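Local coordinates for Glyoxalase/bleomycin resistance protein/dioxygenase (Sphaerobacter thermophilus, PDB 4HC5), which probably belongs to the dioxygenases of the glyoxalase/bleomycin resistance protein superfamily, its own substrate and reaction being unestablished, at residues T18-D23 with D73-G78; G36-F41 with T53-G58; T81-I86 with N126-V131; V102-P107 with R116-S121. All blocks are in the same frame, centred on the assembly; numbering follows the deposited sequence.

Contact 1 (T18-D23 with D73-G78); sequences TIIVSD and DGRKPG
I20 carries most of this contact, laying its branches on R75, K76 and P77 of the loop 73-78. Its CG1 stands beside the backbone N (chi1 -49°), which sends CD1 to the aliphatic part of R75, 3.9 Å from R75 CD, the two side chains crossing at about a right angle. CG2 goes the other way and rests on the K76-P77 peptide, with I20 CG2 3.8 Å from P77 CD. The R75 chain that I20 covers is itself tied down: its guanidinium grips D73 side-on, R75 NE reaching the syn lone pair of D73 OD1 at 3.0 Å with an N-H...O angle of 173°, and R75 NH2 meeting D73 OD2 at 2.9 Å from above the carboxylate plane. R75 NH2 has a second partner, the backbone O of Y80 in the second subunit. The contact lays the loop between strands 62-66 and 79-87 against the end of strand 13-20, an outermost strand of the mixed sheet 13-20, 62-66, 49-55, 38-46. I20 O lies 3.2 Å from P77 CB, and N126 ND2 hydrogen-bonds to that oxygen. Beyond it, V21 C passes 3.7 Å from P77 CG. S22 N grazes the same ring, while S22 OG turns to D124.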
loop_
_atom_site.group_PDB
_atom_site.type_symbol
_atom_site.label_atom_id
_atom_site.label_comp_id
_atom_site.label_asym_id
_atom_site.label_seq_id
_atom_site.Cartn_x
_atom_site.Cartn_y
_atom_site.Cartn_z
ATOM N N THR A 18 3.985 2.069 1.782
ATOM C CA THR A 18 4.729 3.051 2.539
ATOM C C THR A 18 3.942 4.358 2.726
ATOM O O THR A 18 3.280 4.831 1.785
ATOM C CB THR A 18 6.090 3.365 1.844
ATOM O OG1 THR A 18 6.799 2.150 1.630
ATOM C CG2 THR A 18 7.006 4.311 2.642
ATOM N N ILE A 19 4.077 4.876 3.947
ATOM C CA ILE A 19 3.591 6.271 4.188
ATOM C C ILE A 19 4.853 7.082 4.574
ATOM O O ILE A 19 5.869 6.532 4.933
ATOM C CB ILE A 19 2.506 6.355 5.213
ATOM C CG1 ILE A 19 2.985 5.861 6.588
ATOM C CG2 ILE A 19 1.250 5.582 4.756
ATOM C CD1 ILE A 19 2.043 6.170 7.771
ATOM N N ILE A 20 4.743 8.367 4.443
ATOM C CA ILE A 20 5.818 9.314 4.789
ATOM C C ILE A 20 5.435 10.035 6.080
ATOM O O ILE A 20 4.402 10.678 6.148
ATOM C CB ILE A 20 6.062 10.269 3.607
ATOM C CG1 ILE A 20 6.211 9.556 2.244
ATOM C CG2 ILE A 20 7.321 11.137 3.874
ATOM C CD1 ILE A 20 7.362 8.582 2.102
ATOM N N VAL A 21 6.372 9.962 7.009
ATOM C CA VAL A 21 6.241 10.560 8.321
ATOM C C VAL A 21 7.421 11.499 8.586
ATOM O O VAL A 21 8.429 11.419 7.894
ATOM C CB VAL A 21 6.087 9.517 9.456
ATOM C CG1 VAL A 21 4.827 8.626 9.183
ATOM C CG2 VAL A 21 7.335 8.712 9.684
ATOM N N SER A 22 7.289 12.365 9.596
ATOM C CA SER A 22 8.395 13.299 9.904
ATOM C C SER A 22 9.379 12.751 10.942
ATOM O O SER A 22 10.527 13.214 11.043
ATOM C CB SER A 22 7.839 14.608 10.373
ATOM O OG SER A 22 6.989 14.489 11.492
ATOM N N ASP A 23 8.923 11.770 11.734
ATOM C CA ASP A 23 9.666 11.222 12.843
ATOM C C ASP A 23 9.221 9.799 13.025
ATOM O O ASP A 23 8.102 9.505 13.435
ATOM C CB ASP A 23 9.441 12.108 14.097
ATOM C CG ASP A 23 10.223 11.716 15.289
ATOM O OD1 ASP A 23 10.263 10.525 15.612
ATOM O OD2 ASP A 23 10.678 12.660 16.067
ATOM N N ASP A 73 12.513 12.366 -4.900
ATOM C CA ASP A 73 11.508 13.142 -5.579
ATOM C C ASP A 73 10.729 14.158 -4.769
ATOM O O ASP A 73 9.808 14.681 -5.250
ATOM C CB ASP A 73 10.542 12.250 -6.359
ATOM C CG ASP A 73 9.632 11.410 -5.472
ATOM O OD1 ASP A 73 9.805 11.391 -4.278
ATOM O OD2 ASP A 73 8.746 10.789 -6.030
ATOM N N GLY A 74 11.126 14.406 -3.540
ATOM C CA GLY A 74 10.460 15.410 -2.737
ATOM C C GLY A 74 9.154 15.016 -2.072
ATOM O O GLY A 74 8.507 15.830 -1.570
ATOM N N ARG A 75 8.814 13.741 -2.063
ATOM C CA ARG A 75 7.611 13.321 -1.394
ATOM C C ARG A 75 7.708 13.592 0.097
ATOM O O ARG A 75 8.704 13.344 0.697
ATOM C CB ARG A 75 7.295 11.856 -1.697
ATOM C CG ARG A 75 8.241 10.812 -1.174
ATOM C CD ARG A 75 7.814 9.426 -1.674
ATOM N NE ARG A 75 8.158 9.263 -3.061
ATOM C CZ ARG A 75 7.872 8.187 -3.781
ATOM N NH1 ARG A 75 7.233 7.174 -3.229
ATOM N NH2 ARG A 75 8.232 8.112 -5.040
ATOM N N LYS A 76 6.612 14.066 0.651
ATOM C CA LYS A 76 6.572 14.559 2.018
ATOM C C LYS A 76 5.326 14.023 2.755
ATOM O O LYS A 76 4.406 13.526 2.104
ATOM C CB LYS A 76 6.613 16.106 2.045
ATOM C CG LYS A 76 8.009 16.613 1.607
ATOM C CD LYS A 76 8.512 17.932 1.969
ATOM C CE LYS A 76 10.042 18.046 1.725
ATOM N NZ LYS A 76 10.926 17.390 2.769
ATOM N N PRO A 77 5.277 14.152 4.083
ATOM C CA PRO A 77 4.109 13.718 4.757
ATOM C C PRO A 77 2.884 14.538 4.438
ATOM O O PRO A 77 2.970 15.693 3.976
ATOM C CB PRO A 77 4.479 13.914 6.235
ATOM C CG PRO A 77 5.963 13.951 6.279
ATOM C CD PRO A 77 6.303 14.658 5.021
ATOM N N GLY A 78 1.708 13.924 4.666
ATOM C CA GLY A 78 0.432 14.627 4.646
ATOM C C GLY A 78 -0.361 14.383 3.373
ATOM O O GLY A 78 0.234 14.171 2.295
#

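Contact 2 (G36-F41 with T53-G58); sequences GFEKVF and TVVPPG
E38 and V55 exchange two backbone hydrogen bonds, each 2.8 Å: E38 N to V55 O, nearly straight, and V55 N to E38 O, more bent at 147°. Two residues on, V40 N donates to T53 O, and F41 pairs twice with T53, through its O to T53 N and through its N to T53 OG1 at 3.1 Å. That hydroxyl is placed there by a chi1 of 72°, lies at the edge of the F41 ring, and also bonds Q62. One water joins E38 OE1 to G58 N.

The apolar part has two clusters. P56 CG sits over one face of the F37 ring, 4.0 Å from its centroid, while V54 CG2 approaches F37 CD2 to 3.7 Å; I11 and A12 of the second subunit pack on F37 and P56. On the sheet face that carries V55, V40 CG2 meets V55 CG1 at 3.6 Å. Apart from these, the polar E38 OE2 rests on a proline carbon, P57 CB, at 3.4 Å.

Strands 38-46 and 49-55 therefore form an antiparallel beta hairpin whose backbone ladder is supplemented by a threonine hydroxyl. Prolines have no N-H to extend that ladder, so past V55 the join rests on ring packing and the water.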
loop_
_atom_site.group_PDB
_atom_site.type_symbol
_atom_site.label_atom_id
_atom_site.label_comp_id
_atom_site.label_asym_id
_atom_site.label_seq_id
_atom_site.Cartn_x
_atom_site.Cartn_y
_atom_site.Cartn_z
ATOM N N GLY A 36 -3.106 0.548 17.528
ATOM C CA GLY A 36 -3.076 -0.882 17.875
ATOM C C GLY A 36 -2.303 -1.804 16.941
ATOM O O GLY A 36 -2.398 -3.037 17.034
ATOM N N PHE A 37 -1.507 -1.212 16.055
ATOM C CA PHE A 37 -0.657 -2.049 15.198
ATOM C C PHE A 37 0.498 -2.635 16.038
ATOM O O PHE A 37 0.772 -2.194 17.154
ATOM C CB PHE A 37 -0.034 -1.245 14.072
ATOM C CG PHE A 37 -0.963 -0.796 12.954
ATOM C CD1 PHE A 37 -2.206 -0.266 13.174
ATOM C CD2 PHE A 37 -0.561 -0.859 11.644
ATOM C CE1 PHE A 37 -3.013 0.206 12.113
ATOM C CE2 PHE A 37 -1.321 -0.357 10.611
ATOM C CZ PHE A 37 -2.551 0.159 10.830
ATOM N N GLU A 38 1.184 -3.617 15.448
ATOM C CA GLU A 38 2.375 -4.222 16.014
ATOM C C GLU A 38 3.599 -3.845 15.149
ATOM O O GLU A 38 3.530 -3.877 13.906
ATOM C CB GLU A 38 2.270 -5.752 16.036
ATOM C CG GLU A 38 1.141 -6.294 16.883
ATOM C CD GLU A 38 0.820 -7.770 16.561
ATOM O OE1 GLU A 38 1.503 -8.384 15.650
ATOM O OE2 GLU A 38 -0.104 -8.354 17.196
ATOM N N LYS A 39 4.704 -3.550 15.796
ATOM C CA LYS A 39 5.968 -3.261 15.064
ATOM C C LYS A 39 6.457 -4.615 14.538
ATOM O O LYS A 39 6.474 -5.634 15.207
ATOM C CB LYS A 39 7.047 -2.616 15.949
ATOM C CG LYS A 39 8.305 -2.148 15.152
ATOM C CD LYS A 39 9.310 -1.351 15.965
ATOM C CE LYS A 39 10.140 -2.171 16.837
ATOM N NZ LYS A 39 11.130 -1.361 17.641
ATOM N N VAL A 40 6.955 -4.572 13.303
ATOM C CA VAL A 40 7.631 -5.717 12.707
ATOM C C VAL A 40 9.103 -5.390 12.453
ATOM O O VAL A 40 9.954 -5.627 13.311
ATOM C CB VAL A 40 6.863 -6.269 11.449
ATOM C CG1 VAL A 40 7.595 -7.480 10.902
ATOM C CG2 VAL A 40 5.393 -6.580 11.808
ATOM N N PHE A 41 9.382 -4.722 11.330
ATOM C CA PHE A 41 10.746 -4.305 11.056
ATOM C C PHE A 41 11.158 -3.075 11.862
ATOM O O PHE A 41 10.389 -2.116 12.039
ATOM C CB PHE A 41 10.957 -3.982 9.561
ATOM C CG PHE A 41 11.161 -5.163 8.688
ATOM C CD1 PHE A 41 10.100 -5.797 8.139
ATOM C CD2 PHE A 41 12.423 -5.660 8.449
ATOM C CE1 PHE A 41 10.243 -6.919 7.372
ATOM C CE2 PHE A 41 12.592 -6.736 7.640
ATOM C CZ PHE A 41 11.505 -7.357 7.051
ATOM N N THR A 53 8.547 -0.966 9.977
ATOM C CA THR A 53 7.197 -1.289 9.566
ATOM C C THR A 53 6.300 -1.684 10.759
ATOM O O THR A 53 6.760 -2.124 11.810
ATOM C CB THR A 53 7.082 -2.443 8.529
ATOM O OG1 THR A 53 7.375 -3.675 9.177
ATOM C CG2 THR A 53 8.000 -2.290 7.302
ATOM N N VAL A 54 4.990 -1.516 10.527
ATOM C CA VAL A 54 3.960 -1.855 11.476
ATOM C C VAL A 54 2.843 -2.641 10.733
ATOM O O VAL A 54 2.671 -2.546 9.537
ATOM C CB VAL A 54 3.336 -0.595 12.159
ATOM C CG1 VAL A 54 4.331 0.030 13.135
ATOM C CG2 VAL A 54 2.853 0.430 11.123
ATOM N N VAL A 55 2.121 -3.468 11.505
ATOM C CA VAL A 55 1.087 -4.305 10.892
ATOM C C VAL A 55 -0.138 -4.379 11.823
ATOM O O VAL A 55 0.015 -4.471 13.010
ATOM C CB VAL A 55 1.609 -5.752 10.599
ATOM C CG1 VAL A 55 1.841 -6.577 11.877
ATOM C CG2 VAL A 55 0.717 -6.512 9.634
ATOM N N PRO A 56 -1.348 -4.381 11.243
ATOM C CA PRO A 56 -2.484 -4.706 12.089
ATOM C C PRO A 56 -2.360 -6.106 12.646
ATOM O O PRO A 56 -1.887 -7.003 11.946
ATOM C CB PRO A 56 -3.708 -4.572 11.129
ATOM C CG PRO A 56 -3.214 -3.626 10.048
ATOM C CD PRO A 56 -1.747 -4.029 9.872
ATOM N N PRO A 57 -2.744 -6.314 13.885
ATOM C CA PRO A 57 -2.525 -7.653 14.516
ATOM C C PRO A 57 -3.151 -8.796 13.722
ATOM O O PRO A 57 -4.313 -8.738 13.363
ATOM C CB PRO A 57 -3.181 -7.535 15.883
ATOM C CG PRO A 57 -3.099 -6.078 16.102
ATOM C CD PRO A 57 -3.340 -5.372 14.810
ATOM N N GLY A 58 -2.322 -9.788 13.450
ATOM C CA GLY A 58 -2.760 -10.959 12.661
ATOM C C GLY A 58 -2.846 -10.833 11.140
ATOM O O GLY A 58 -3.155 -11.795 10.437
HETATM O O HOH W 1 0.287 -10.136 13.978
#

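Contact 3 (T81-I86 with N126-V131); sequences TGISLI and NQFFLV
F128 leans across to strand 79-87, and its ring is bordered by T81, I83 and L85. From the base outward, F128 CB touches L85 CD1, and CG does the same at 3.9 Å, the leucine methyl approaching the ring obliquely. F128 CD1 is shared: it lies 3.7 Å from T81 OG1 and close to I83 CB. CE1 continues along the same two residues, while I83 CG2 sits at the ring edge in its plane. Over one face, offset toward the rim, lies T81 CG2. The ring stands beside the backbone N (chi1 -61°), and F128 and I83 run side by side, pointing the same way.

Q127 O accepts twice from T81, from T81 OG1 at 2.7 Å and from T81 N at 3.2 Å, and T81 OG1 in turn accepts from I83 N at 3.0 Å, an ST turn. The two donors hold that carbonyl just before G82, whose positive phi breaks the regular extended backbone. F129 N to I83 O is weak, but L85 N to F129 O (2.8 Å) and V131 N to L85 O (2.9 Å) are nearly straight. S84-F129, L85-L130 and I86-V131 are parallel pairs. S84 OG lies at the edge of the F129 ring, 3.8 Å from F129 CD2.

Strand 126-132 is flanked on its other side by strand 116-121, whose F120 meets the F128 ring. I19 of strand 13-20 packs on T81 and I83, and residues 84-86 pair antiparallel with a strand of the second subunit, carrying the sheet across the interface.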
loop_
_atom_site.group_PDB
_atom_site.type_symbol
_atom_site.label_atom_id
_atom_site.label_comp_id
_atom_site.label_asym_id
_atom_site.label_seq_id
_atom_site.Cartn_x
_atom_site.Cartn_y
_atom_site.Cartn_z
ATOM N N THR A 81 -3.350 9.155 1.474
ATOM C CA THR A 81 -2.361 8.113 1.328
ATOM C C THR A 81 -2.720 7.136 0.222
ATOM O O THR A 81 -1.885 6.454 -0.244
ATOM C CB THR A 81 -2.203 7.283 2.601
ATOM O OG1 THR A 81 -3.442 6.692 2.948
ATOM C CG2 THR A 81 -1.695 8.128 3.753
ATOM N N GLY A 82 -3.984 7.092 -0.115
ATOM C CA GLY A 82 -4.467 6.036 -1.046
ATOM C C GLY A 82 -4.597 4.702 -0.334
ATOM O O GLY A 82 -4.846 3.675 -0.951
ATOM N N ILE A 83 -4.407 4.672 0.980
ATOM C CA ILE A 83 -4.531 3.435 1.812
ATOM C C ILE A 83 -5.897 3.450 2.466
ATOM O O ILE A 83 -6.300 4.386 3.154
ATOM C CB ILE A 83 -3.411 3.282 2.840
ATOM C CG1 ILE A 83 -2.075 3.102 2.128
ATOM C CG2 ILE A 83 -3.664 2.100 3.796
ATOM C CD1 ILE A 83 -0.818 3.229 3.000
ATOM N N SER A 84 -6.594 2.323 2.289
ATOM C CA SER A 84 -7.875 2.102 2.953
ATOM C C SER A 84 -7.673 0.976 3.969
ATOM O O SER A 84 -6.956 -0.013 3.719
ATOM C CB SER A 84 -8.974 1.730 1.995
ATOM O OG SER A 84 -9.196 2.748 1.021
ATOM N N LEU A 85 -8.278 1.128 5.117
ATOM C CA LEU A 85 -8.154 0.252 6.275
ATOM C C LEU A 85 -9.543 -0.321 6.610
ATOM O O LEU A 85 -10.521 0.408 6.590
ATOM C CB LEU A 85 -7.620 1.019 7.479
ATOM C CG LEU A 85 -6.239 1.681 7.307
ATOM C CD1 LEU A 85 -5.920 2.563 8.548
ATOM C CD2 LEU A 85 -5.137 0.657 7.032
ATOM N N ILE A 86 -9.554 -1.607 6.991
ATOM C CA ILE A 86 -10.787 -2.274 7.412
ATOM C C ILE A 86 -10.816 -2.444 8.934
ATOM O O ILE A 86 -9.799 -2.782 9.568
ATOM C CB ILE A 86 -10.931 -3.677 6.759
ATOM C CG1 ILE A 86 -11.055 -3.510 5.235
ATOM C CG2 ILE A 86 -12.096 -4.452 7.332
ATOM C CD1 ILE A 86 -12.173 -2.695 4.697
ATOM N N ASN A 126 -1.327 12.498 7.398
ATOM C CA ASN A 126 -1.644 11.400 6.429
ATOM C C ASN A 126 -3.071 10.883 6.675
ATOM O O ASN A 126 -3.386 10.494 7.793
ATOM C CB ASN A 126 -0.672 10.263 6.632
ATOM C CG ASN A 126 0.784 10.633 6.274
ATOM O OD1 ASN A 126 1.016 11.187 5.193
ATOM N ND2 ASN A 126 1.737 10.332 7.160
ATOM N N GLN A 127 -3.831 10.872 5.594
ATOM C CA GLN A 127 -5.248 10.503 5.654
ATOM C C GLN A 127 -5.523 9.079 5.137
ATOM O O GLN A 127 -5.000 8.621 4.123
ATOM C CB GLN A 127 -6.119 11.492 4.877
ATOM C CG GLN A 127 -7.609 11.376 5.294
ATOM C CD GLN A 127 -8.486 12.447 4.646
ATOM O OE1 GLN A 127 -9.160 13.283 5.306
ATOM N NE2 GLN A 127 -8.517 12.389 3.366
ATOM N N PHE A 128 -6.325 8.415 5.976
ATOM C CA PHE A 128 -6.762 7.017 5.639
ATOM C C PHE A 128 -8.271 7.017 5.528
ATOM O O PHE A 128 -8.992 7.664 6.309
ATOM C CB PHE A 128 -6.334 6.052 6.748
ATOM C CG PHE A 128 -4.866 5.987 6.965
ATOM C CD1 PHE A 128 -4.068 5.184 6.237
ATOM C CD2 PHE A 128 -4.241 6.815 7.871
ATOM C CE1 PHE A 128 -2.711 5.138 6.421
ATOM C CE2 PHE A 128 -2.870 6.819 8.038
ATOM C CZ PHE A 128 -2.090 5.916 7.328
ATOM N N PHE A 129 -8.777 6.116 4.678
ATOM C CA PHE A 129 -10.206 5.792 4.571
ATOM C C PHE A 129 -10.433 4.540 5.413
ATOM O O PHE A 129 -9.708 3.555 5.244
ATOM C CB PHE A 129 -10.532 5.562 3.114
ATOM C CG PHE A 129 -12.005 5.394 2.790
ATOM C CD1 PHE A 129 -12.945 6.296 3.292
ATOM C CD2 PHE A 129 -12.445 4.439 1.878
ATOM C CE1 PHE A 129 -14.269 6.169 2.914
ATOM C CE2 PHE A 129 -13.761 4.337 1.503
ATOM C CZ PHE A 129 -14.675 5.243 2.035
ATOM N N LEU A 130 -11.356 4.604 6.390
ATOM C CA LEU A 130 -11.652 3.591 7.326
ATOM C C LEU A 130 -13.036 3.053 6.986
ATOM O O LEU A 130 -14.012 3.785 7.018
ATOM C CB LEU A 130 -11.611 4.108 8.765
ATOM C CG LEU A 130 -11.896 3.109 9.854
ATOM C CD1 LEU A 130 -10.864 1.980 9.872
ATOM C CD2 LEU A 130 -11.977 3.799 11.253
ATOM N N VAL A 131 -13.102 1.743 6.709
ATOM C CA VAL A 131 -14.314 1.088 6.244
ATOM C C VAL A 131 -14.653 -0.110 7.108
ATOM O O VAL A 131 -13.782 -0.865 7.496
ATOM C CB VAL A 131 -14.158 0.634 4.742
ATOM C CG1 VAL A 131 -15.514 0.088 4.261
ATOM C CG2 VAL A 131 -13.672 1.764 3.881
#

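Contact 4 (V102-P107 with R116-S121); sequences VTFTKP and RATWFS. With GOL (glycerol), chain F.
T118 OG1 donates to K106 O at 2.6 Å, the shortest polar link between the two segments, and it arrives from above the carbonyl plane. The hydroxyl is directed there by a chi1 of -171°. Two backbone bonds follow: T105 N to W119 O at 3.0 Å, and S121 N to T103 O at 3.1 Å. A water spans the far end, donating to both P107 O and A117 O. At the other end a glycerol, probably from the crystallisation liquor, joins the strands through one hydroxyl: its O3 accepts from T103 N and donates to S121 O at 2.6 Å.

Outside this polar line the aromatic residues pack. F104 and F120 lie side by side on the same sheet face, with F120 CB over the F104 ring, 3.9 Å from its centroid; the ring planes themselves meet obliquely at 54°. T118 CG2 comes obliquely to F104 CD2, the two side chains crossing at about a right angle. V102 CG1 reaches F120 CD1 at 3.7 Å. On the other face T105 OG1 lies near W119 CB. Y94 of helix 90-99 meets the F104 ring edge-to-face.

The arrangement is an antiparallel beta hairpin of strands 103-110 and 116-121 at the edge of a four-stranded mixed sheet, its aromatic face packed on a helix, consistent with the beta-alpha-beta-beta-beta module of the glyoxalase (VOC) fold.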
loop_
_atom_site.group_PDB
_atom_site.type_symbol
_atom_site.label_atom_id
_atom_site.label_comp_id
_atom_site.label_asym_id
_atom_site.label_seq_id
_atom_site.Cartn_x
_atom_site.Cartn_y
_atom_site.Cartn_z
ATOM N N VAL A 102 -7.486 10.830 18.186
ATOM C CA VAL A 102 -7.437 10.808 16.710
ATOM C C VAL A 102 -8.430 11.796 16.163
ATOM O O VAL A 102 -9.584 11.909 16.590
ATOM C CB VAL A 102 -7.714 9.389 16.157
ATOM C CG1 VAL A 102 -7.732 9.346 14.651
ATOM C CG2 VAL A 102 -6.608 8.416 16.683
ATOM N N THR A 103 -7.985 12.410 15.084
ATOM C CA THR A 103 -8.793 13.337 14.250
ATOM C C THR A 103 -9.523 12.660 13.152
ATOM O O THR A 103 -8.880 12.160 12.245
ATOM C CB THR A 103 -7.883 14.457 13.615
ATOM O OG1 THR A 103 -7.225 15.154 14.687
ATOM C CG2 THR A 103 -8.676 15.448 12.840
ATOM N N PHE A 104 -10.837 12.636 13.250
ATOM C CA PHE A 104 -11.725 12.134 12.178
ATOM C C PHE A 104 -12.370 13.302 11.471
ATOM O O PHE A 104 -12.569 14.398 12.066
ATOM C CB PHE A 104 -12.856 11.299 12.743
ATOM C CG PHE A 104 -12.450 9.972 13.241
ATOM C CD1 PHE A 104 -11.984 9.735 14.519
ATOM C CD2 PHE A 104 -12.517 8.881 12.369
ATOM C CE1 PHE A 104 -11.564 8.508 14.902
ATOM C CE2 PHE A 104 -12.118 7.622 12.777
ATOM C CZ PHE A 104 -11.624 7.430 14.047
ATOM N N THR A 105 -12.734 13.117 10.208
ATOM C CA THR A 105 -13.435 14.148 9.461
ATOM C C THR A 105 -14.925 14.319 9.900
ATOM O O THR A 105 -15.492 15.399 9.778
ATOM C CB THR A 105 -13.338 13.939 7.957
ATOM O OG1 THR A 105 -13.906 12.701 7.625
ATOM C CG2 THR A 105 -11.884 13.998 7.487
ATOM N N LYS A 106 -15.502 13.208 10.334
ATOM C CA LYS A 106 -16.937 13.143 10.732
ATOM C C LYS A 106 -17.236 11.738 11.246
ATOM O O LYS A 106 -16.383 10.819 11.053
ATOM C CB LYS A 106 -17.895 13.552 9.611
ATOM C CG LYS A 106 -17.737 12.677 8.360
ATOM C CD LYS A 106 -18.651 13.108 7.209
ATOM C CE LYS A 106 -18.414 12.233 6.003
ATOM N NZ LYS A 106 -19.273 12.804 4.949
ATOM N N PRO A 107 -18.411 11.514 11.840
ATOM C CA PRO A 107 -18.676 10.146 12.277
ATOM C C PRO A 107 -18.870 9.198 11.090
ATOM O O PRO A 107 -19.117 9.639 9.988
ATOM C CB PRO A 107 -19.972 10.301 13.092
ATOM C CG PRO A 107 -19.940 11.760 13.522
ATOM C CD PRO A 107 -19.445 12.449 12.327
ATOM N N ARG A 116 -20.370 1.287 5.863
ATOM C CA ARG A 116 -20.141 2.472 6.628
ATOM C C ARG A 116 -18.648 2.775 6.660
ATOM O O ARG A 116 -17.861 1.897 6.679
ATOM C CB ARG A 116 -20.737 2.333 8.005
ATOM C CG ARG A 116 -22.248 2.293 7.957
ATOM C CD ARG A 116 -22.789 1.792 9.271
ATOM N NE ARG A 116 -22.749 2.839 10.233
ATOM C CZ ARG A 116 -22.297 2.692 11.460
ATOM N NH1 ARG A 116 -21.852 1.531 11.864
ATOM N NH2 ARG A 116 -22.310 3.711 12.245
ATOM N N ALA A 117 -18.347 4.056 6.591
ATOM C CA ALA A 117 -16.953 4.522 6.452
ATOM C C ALA A 117 -16.812 5.916 7.006
ATOM O O ALA A 117 -17.784 6.704 7.100
ATOM C CB ALA A 117 -16.495 4.441 5.014
ATOM N N THR A 118 -15.543 6.265 7.230
ATOM C CA THR A 118 -15.138 7.635 7.506
ATOM C C THR A 118 -13.664 7.802 7.193
ATOM O O THR A 118 -13.030 6.871 6.725
ATOM C CB THR A 118 -15.530 8.098 8.934
ATOM O OG1 THR A 118 -15.267 9.526 9.027
ATOM C CG2 THR A 118 -14.885 7.293 10.040
ATOM N N TRP A 119 -13.130 8.947 7.502
ATOM C CA TRP A 119 -11.693 9.250 7.287
ATOM C C TRP A 119 -11.056 9.778 8.544
ATOM O O TRP A 119 -11.691 10.480 9.349
ATOM C CB TRP A 119 -11.508 10.359 6.233
ATOM C CG TRP A 119 -11.982 9.950 4.837
ATOM C CD1 TRP A 119 -11.177 9.576 3.748
ATOM C CD2 TRP A 119 -13.364 9.901 4.325
ATOM N NE1 TRP A 119 -11.938 9.324 2.681
ATOM C CE2 TRP A 119 -13.270 9.527 2.934
ATOM C CE3 TRP A 119 -14.636 10.141 4.875
ATOM C CZ2 TRP A 119 -14.428 9.328 2.140
ATOM C CZ3 TRP A 119 -15.786 10.017 4.057
ATOM C CH2 TRP A 119 -15.686 9.595 2.733
ATOM N N PHE A 120 -9.809 9.410 8.739
ATOM C CA PHE A 120 -9.025 9.916 9.843
ATOM C C PHE A 120 -7.619 10.188 9.391
ATOM O O PHE A 120 -7.147 9.710 8.343
ATOM C CB PHE A 120 -9.082 9.029 11.069
ATOM C CG PHE A 120 -8.230 7.806 10.952
ATOM C CD1 PHE A 120 -6.925 7.821 11.355
ATOM C CD2 PHE A 120 -8.781 6.610 10.495
ATOM C CE1 PHE A 120 -6.147 6.691 11.254
ATOM C CE2 PHE A 120 -7.980 5.490 10.386
ATOM C CZ PHE A 120 -6.689 5.532 10.774
ATOM N N SER A 121 -6.917 10.950 10.181
ATOM C CA SER A 121 -5.506 11.265 9.934
ATOM C C SER A 121 -4.593 10.937 11.082
ATOM O O SER A 121 -4.981 10.823 12.237
ATOM C CB SER A 121 -5.332 12.759 9.640
ATOM O OG SER A 121 -6.055 13.185 8.478
HETATM C C1 GOL F . -2.464 14.236 16.318
HETATM O O1 GOL F . -2.636 15.482 15.601
HETATM C C2 GOL F . -3.687 13.304 16.137
HETATM O O2 GOL F . -3.427 12.130 16.884
HETATM C C3 GOL F . -3.890 12.785 14.734
HETATM O O3 GOL F . -5.143 12.173 14.468
HETATM O O HOH W 2 -18.097 9.475 7.289
#

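In the fold
The chain builds two mixed four-stranded sheets of matching strand order, as in the paired modules of the VOC fold. Contact 2 lies in the first and is nested along the chain inside the loop closed by contact 1, which lies at the end of an outermost strand of that sheet; their centres are 19 Å apart. Contacts 3 and 4 share the second sheet, with contact 4 nested inside contact 3, their centres 10 Å apart and strands 116-121 and 126-132 neighbours. Contacts 1 and 3 touch at N126, and I19 packs on I83, so the end of strand 13-20 meets the second sheet. Contacts 1, 2 and 3 all touch the second subunit, whereas contact 4 does not.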